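Local coordinates for protein MIP07328p (Drosophila melanogaster, PDB 6FKK) that probably acts as a transmembrane axon guidance cue of the semaphorin family, binding semaphorin receptors and repelling growing axons, at residues 253-258 / 302-307; 271-276 / 285-290. All blocks are in the same frame, centred on the assembly; numbering follows the deposited sequence.

Contact 1: 253-258 / 302-307. With NAG (2-acetamido-2-deoxy-beta-D-glucopyranose), chain B.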
# COMPACT_ATOMS: atom_id res chain seq x y z
N ALA A 253 1.99 12.92 -10.24
CA ALA A 253 3.41 13.21 -10.15
C ALA A 253 4.17 11.90 -10.00
O ALA A 253 3.63 10.91 -9.49
CB ALA A 253 3.73 14.14 -8.98
N ARG A 254 5.41 11.89 -10.46
CA ARG A 254 6.24 10.70 -10.35
C ARG A 254 6.79 10.56 -8.94
O ARG A 254 7.11 11.55 -8.28
CB ARG A 254 7.40 10.76 -11.35
CG ARG A 254 8.29 9.53 -11.31
CD ARG A 254 9.51 9.69 -12.20
NE ARG A 254 10.36 8.50 -12.15
CZ ARG A 254 11.53 8.39 -12.78
NH1 ARG A 254 11.98 9.40 -13.52
NH2 ARG A 254 12.24 7.28 -12.68
N LEU A 255 6.87 9.32 -8.47
CA LEU A 255 7.52 9.02 -7.20
C LEU A 255 8.98 8.69 -7.46
O LEU A 255 9.31 7.98 -8.41
CB LEU A 255 6.82 7.86 -6.49
CG LEU A 255 5.39 8.13 -6.03
CD1 LEU A 255 4.79 6.87 -5.43
CD2 LEU A 255 5.36 9.26 -5.02
N ASN A 256 9.86 9.21 -6.60
CA ASN A 256 11.31 9.08 -6.77
C ASN A 256 11.85 8.23 -5.63
O ASN A 256 12.11 8.74 -4.53
CB ASN A 256 11.97 10.46 -6.81
CG ASN A 256 13.45 10.40 -7.13
OD1 ASN A 256 14.12 9.40 -6.89
ND2 ASN A 256 13.97 11.49 -7.69
N CYS A 257 12.03 6.94 -5.90
CA CYS A 257 12.67 6.01 -4.97
C CYS A 257 13.96 5.55 -5.63
O CYS A 257 13.95 4.62 -6.45
CB CYS A 257 11.75 4.84 -4.64
SG CYS A 257 12.42 3.71 -3.40
N SER A 258 15.07 6.20 -5.28
CA SER A 258 16.33 5.93 -5.95
C SER A 258 17.48 6.12 -4.97
O SER A 258 17.37 6.85 -3.98
CB SER A 258 16.53 6.85 -7.16
OG SER A 258 16.66 8.21 -6.75
N CYS A 302 10.85 2.71 0.29
CA CYS A 302 10.94 4.15 0.42
C CYS A 302 9.75 4.68 1.20
O CYS A 302 8.65 4.12 1.16
CB CYS A 302 11.00 4.84 -0.95
SG CYS A 302 12.63 4.88 -1.75
N ALA A 303 9.99 5.77 1.92
CA ALA A 303 8.94 6.48 2.65
C ALA A 303 8.79 7.87 2.06
O ALA A 303 9.78 8.51 1.69
CB ALA A 303 9.27 6.57 4.14
N PHE A 304 7.55 8.34 1.97
CA PHE A 304 7.25 9.64 1.39
C PHE A 304 6.44 10.46 2.37
O PHE A 304 5.52 9.95 3.02
CB PHE A 304 6.49 9.49 0.07
CG PHE A 304 7.29 8.83 -1.01
CD1 PHE A 304 7.28 7.45 -1.16
CD2 PHE A 304 8.05 9.59 -1.88
CE1 PHE A 304 8.02 6.85 -2.16
CE2 PHE A 304 8.79 8.99 -2.88
CZ PHE A 304 8.77 7.62 -3.02
N ASN A 305 6.78 11.74 2.48
CA ASN A 305 6.05 12.66 3.34
C ASN A 305 4.80 13.15 2.61
O ASN A 305 4.89 13.61 1.47
CB ASN A 305 6.94 13.84 3.75
CG ASN A 305 6.37 14.64 4.91
OD1 ASN A 305 5.15 14.76 5.06
ND2 ASN A 305 7.25 15.20 5.73
N VAL A 306 3.65 13.05 3.27
CA VAL A 306 2.39 13.46 2.65
C VAL A 306 2.42 14.95 2.32
O VAL A 306 1.82 15.38 1.32
CB VAL A 306 1.20 13.10 3.57
CG1 VAL A 306 -0.12 13.55 2.96
CG2 VAL A 306 1.19 11.61 3.85
N ASP A 307 3.11 15.75 3.12
CA ASP A 307 3.25 17.17 2.81
C ASP A 307 4.11 17.39 1.57
O ASP A 307 3.92 18.37 0.85
CB ASP A 307 3.82 17.91 4.01
CG ASP A 307 2.92 17.84 5.23
OD1 ASP A 307 1.69 17.96 5.08
OD2 ASP A 307 3.45 17.65 6.35
C1 NAG B . 15.37 11.53 -8.03
C2 NAG B . 15.67 12.54 -9.12
C3 NAG B . 17.16 12.55 -9.45
C4 NAG B . 18.01 12.66 -8.19
C5 NAG B . 17.55 11.66 -7.13
C6 NAG B . 18.25 11.83 -5.80
C7 NAG B . 13.84 13.00 -10.71
C8 NAG B . 13.16 12.55 -11.97
N2 NAG B . 14.88 12.26 -10.31
O3 NAG B . 17.40 13.65 -10.32
O4 NAG B . 19.37 12.33 -8.47
O5 NAG B . 16.15 11.82 -6.89
O6 NAG B . 18.02 13.12 -5.25
O7 NAG B . 13.47 13.98 -10.08
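With chi1 at -176°, Cys257 swings SG away from its amide nitrogen and alongside its carbonyl carbon, whereas Cys302 keeps SG beside the backbone N. From these two settings the sulfurs meet in a disulfide, SG to SG 2.0 Å, with a chi3 of 85°. Two residues along, the segments have spread: the CA atoms of Leu255 and Phe304 are nearest neighbours at 8.6 Å, and side chains fill the interval. Leu255 lays CD2 over one face of the Phe304 ring, 4.2 Å from the centroid and 14° off the normal, a CH-pi contact offset toward the rim. Its CB meets CZ of the same ring at 4.0 Å, and Val368 packs on both residues.

Asn256 carries the sugar through an N-glycosidic link from ND2 to C1 of NAG (1.4 Å). The amide is steadied by Ser258, whose OG donates to Asn256 OD1 over 2.8 Å in the carbonyl plane, and Tyr266 OH bonds the same NAG. Beyond Phe304, Asn305 OD1 accepts from Asp307 N (3.0 Å) as the N-cap of helix 306-312. Asn256, Cys257 and Ser258 form an N-X-S glycosylation sequon whose middle residue is the disulfide cysteine, within the sema domain, a beta-propeller fold.

Contact 2: 271-276 / 285-290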
# COMPACT_ATOMS: atom_id res chain seq x y z
N GLN A 271 5.02 -1.51 -5.71
CA GLN A 271 4.39 -2.82 -5.55
C GLN A 271 3.35 -2.82 -4.45
O GLN A 271 2.36 -3.56 -4.52
CB GLN A 271 5.45 -3.89 -5.28
CG GLN A 271 6.43 -4.11 -6.41
CD GLN A 271 5.79 -4.73 -7.63
OE1 GLN A 271 4.85 -5.52 -7.52
NE2 GLN A 271 6.28 -4.36 -8.81
N ALA A 272 3.55 -2.00 -3.42
CA ALA A 272 2.64 -1.94 -2.29
C ALA A 272 2.87 -0.66 -1.51
O ALA A 272 3.97 -0.09 -1.54
CB ALA A 272 2.81 -3.15 -1.36
N ILE A 273 1.83 -0.21 -0.81
CA ILE A 273 1.92 0.93 0.09
C ILE A 273 1.24 0.57 1.41
O ILE A 273 0.44 -0.36 1.49
CB ILE A 273 1.29 2.21 -0.50
CG1 ILE A 273 -0.22 2.04 -0.66
CG2 ILE A 273 1.94 2.58 -1.82
CD1 ILE A 273 -0.95 3.32 -0.99
N SER A 274 1.58 1.33 2.43
CA SER A 274 0.98 1.23 3.75
C SER A 274 0.00 2.37 3.95
O SER A 274 0.01 3.36 3.21
CB SER A 274 2.07 1.27 4.83
OG SER A 274 2.67 2.56 4.88
N PRO A 275 -0.88 2.28 4.95
CA PRO A 275 -1.71 3.44 5.30
C PRO A 275 -0.84 4.60 5.75
O PRO A 275 0.36 4.45 6.01
CB PRO A 275 -2.59 2.92 6.44
CG PRO A 275 -2.60 1.44 6.28
CD PRO A 275 -1.25 1.08 5.73
N ILE A 276 -1.45 5.78 5.85
CA ILE A 276 -0.71 6.94 6.33
C ILE A 276 -0.27 6.70 7.76
O ILE A 276 -1.09 6.40 8.64
CB ILE A 276 -1.56 8.22 6.20
CG1 ILE A 276 -1.76 8.58 4.74
CG2 ILE A 276 -0.88 9.37 6.93
CD1 ILE A 276 -2.43 9.92 4.53
N ILE A 285 4.03 7.79 4.28
CA ILE A 285 3.51 6.66 3.52
C ILE A 285 4.71 5.81 3.11
O ILE A 285 5.58 6.29 2.37
CB ILE A 285 2.70 7.09 2.29
CG1 ILE A 285 1.39 7.76 2.71
CG2 ILE A 285 2.43 5.90 1.39
CD1 ILE A 285 0.49 8.12 1.54
N TYR A 286 4.75 4.57 3.59
CA TYR A 286 5.82 3.65 3.23
C TYR A 286 5.39 2.81 2.03
O TYR A 286 4.26 2.32 1.97
CB TYR A 286 6.16 2.74 4.41
CG TYR A 286 6.74 3.46 5.61
CD1 TYR A 286 5.91 4.10 6.52
CD2 TYR A 286 8.11 3.50 5.83
CE1 TYR A 286 6.43 4.76 7.62
CE2 TYR A 286 8.64 4.15 6.92
CZ TYR A 286 7.80 4.78 7.82
OH TYR A 286 8.32 5.43 8.91
N ALA A 287 6.31 2.65 1.08
CA ALA A 287 6.01 1.93 -0.15
C ALA A 287 7.15 0.99 -0.49
O ALA A 287 8.30 1.20 -0.09
CB ALA A 287 5.76 2.90 -1.32
N VAL A 288 6.82 -0.05 -1.25
CA VAL A 288 7.77 -1.06 -1.71
C VAL A 288 7.94 -0.92 -3.21
O VAL A 288 6.96 -0.87 -3.95
CB VAL A 288 7.30 -2.47 -1.34
CG1 VAL A 288 8.14 -3.51 -2.05
CG2 VAL A 288 7.36 -2.67 0.16
N PHE A 289 9.19 -0.85 -3.66
CA PHE A 289 9.53 -0.69 -5.06
C PHE A 289 10.44 -1.82 -5.52
O PHE A 289 11.30 -2.28 -4.75
CB PHE A 289 10.21 0.65 -5.33
CG PHE A 289 9.36 1.85 -5.05
CD1 PHE A 289 9.18 2.31 -3.75
CD2 PHE A 289 8.75 2.54 -6.09
CE1 PHE A 289 8.40 3.42 -3.49
CE2 PHE A 289 7.97 3.66 -5.83
CZ PHE A 289 7.79 4.09 -4.54
N THR A 290 10.26 -2.26 -6.76
CA THR A 290 11.16 -3.20 -7.41
C THR A 290 11.71 -2.58 -8.68
O THR A 290 11.15 -1.63 -9.23
CB THR A 290 10.46 -4.53 -7.73
OG1 THR A 290 9.31 -4.28 -8.55
CG2 THR A 290 10.03 -5.24 -6.45
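Val288 N gives the straightest bond of the pairing, to Ala272 O at 2.9 Å and 163°. Val288 O accepts from Gln271 N at 2.7 Å, which takes the place of Ala272 N as donor, consistent with a classic beta bulge at 271-272. Strands 265-279 and 282-290 form an antiparallel beta hairpin of the sema propeller, and the axes of 271-273 and 285-290 run at 174° to each other. Ala272 and Val288 form the hydrogen-bonded pair; Ile273 and Ala287 form the adjoining non-hydrogen-bonded pair, where Ile273 CA and Ala287 CA approach to 4.2 Å.

At Ser274 the backbone N bonds Tyr286 O at 2.9 Å, and the side chain supplies a further link. With chi1 at 68°, OG stands between the backbone N and the carbonyl carbon, where it accepts from Tyr286 N at 3.2 Å and donates to Pro275 O. That hydroxyl also lies at the edge of the Tyr286 ring, near its plane; the far end of the tyrosine is held by Asp404 through OH. An alanine here is likely to leave Tyr286 N without its acceptor and to open a small gap beside the tyrosine ring. At the other end, Gln271, bent at chi2, crosses the Thr290 side chain at about a right angle, and its NE2 makes a weak hydrogen bond to Thr290 OG1 (3.0 Å).

Apolar contacts complete the pairing. Ala272 and Val288 share a face of the sheet and both meet Ile389 of strand 386-396. On the other face Ile273 sets CG2 against Ala287 CB at 3.9 Å and also touches Val198 and Ile201 of strand 196-203, consistent with the packing of successive propeller blades. Past Pro275 the side chains of Ile276 and Ile285 cross at a slant, with Ile276 CG1 3.8 Å from Ile285 CG1.

The centres of the two contacts lie about 10 Å apart in one mixed sheet of the sema domain. Along the chain the order is 253-258, 271-276, 285-290, 302-307, so contact 2 is nested within the loop that the disulfide of contact 1 closes. Strand 282-290 pairs directly with strand 298-305: Cys302 O lies 2.8 Å from Ala287 N, a probable hydrogen bond. Side chains join the contacts as well: Phe289 of contact 2 packs CD1 3.5 Å from Cys257 SG. Its CZ lies 3.6 Å from Phe304 CE1. The disulfide thus joins the strands on either side of the hairpin, 251-259 and 298-305, closing a covalent loop around it.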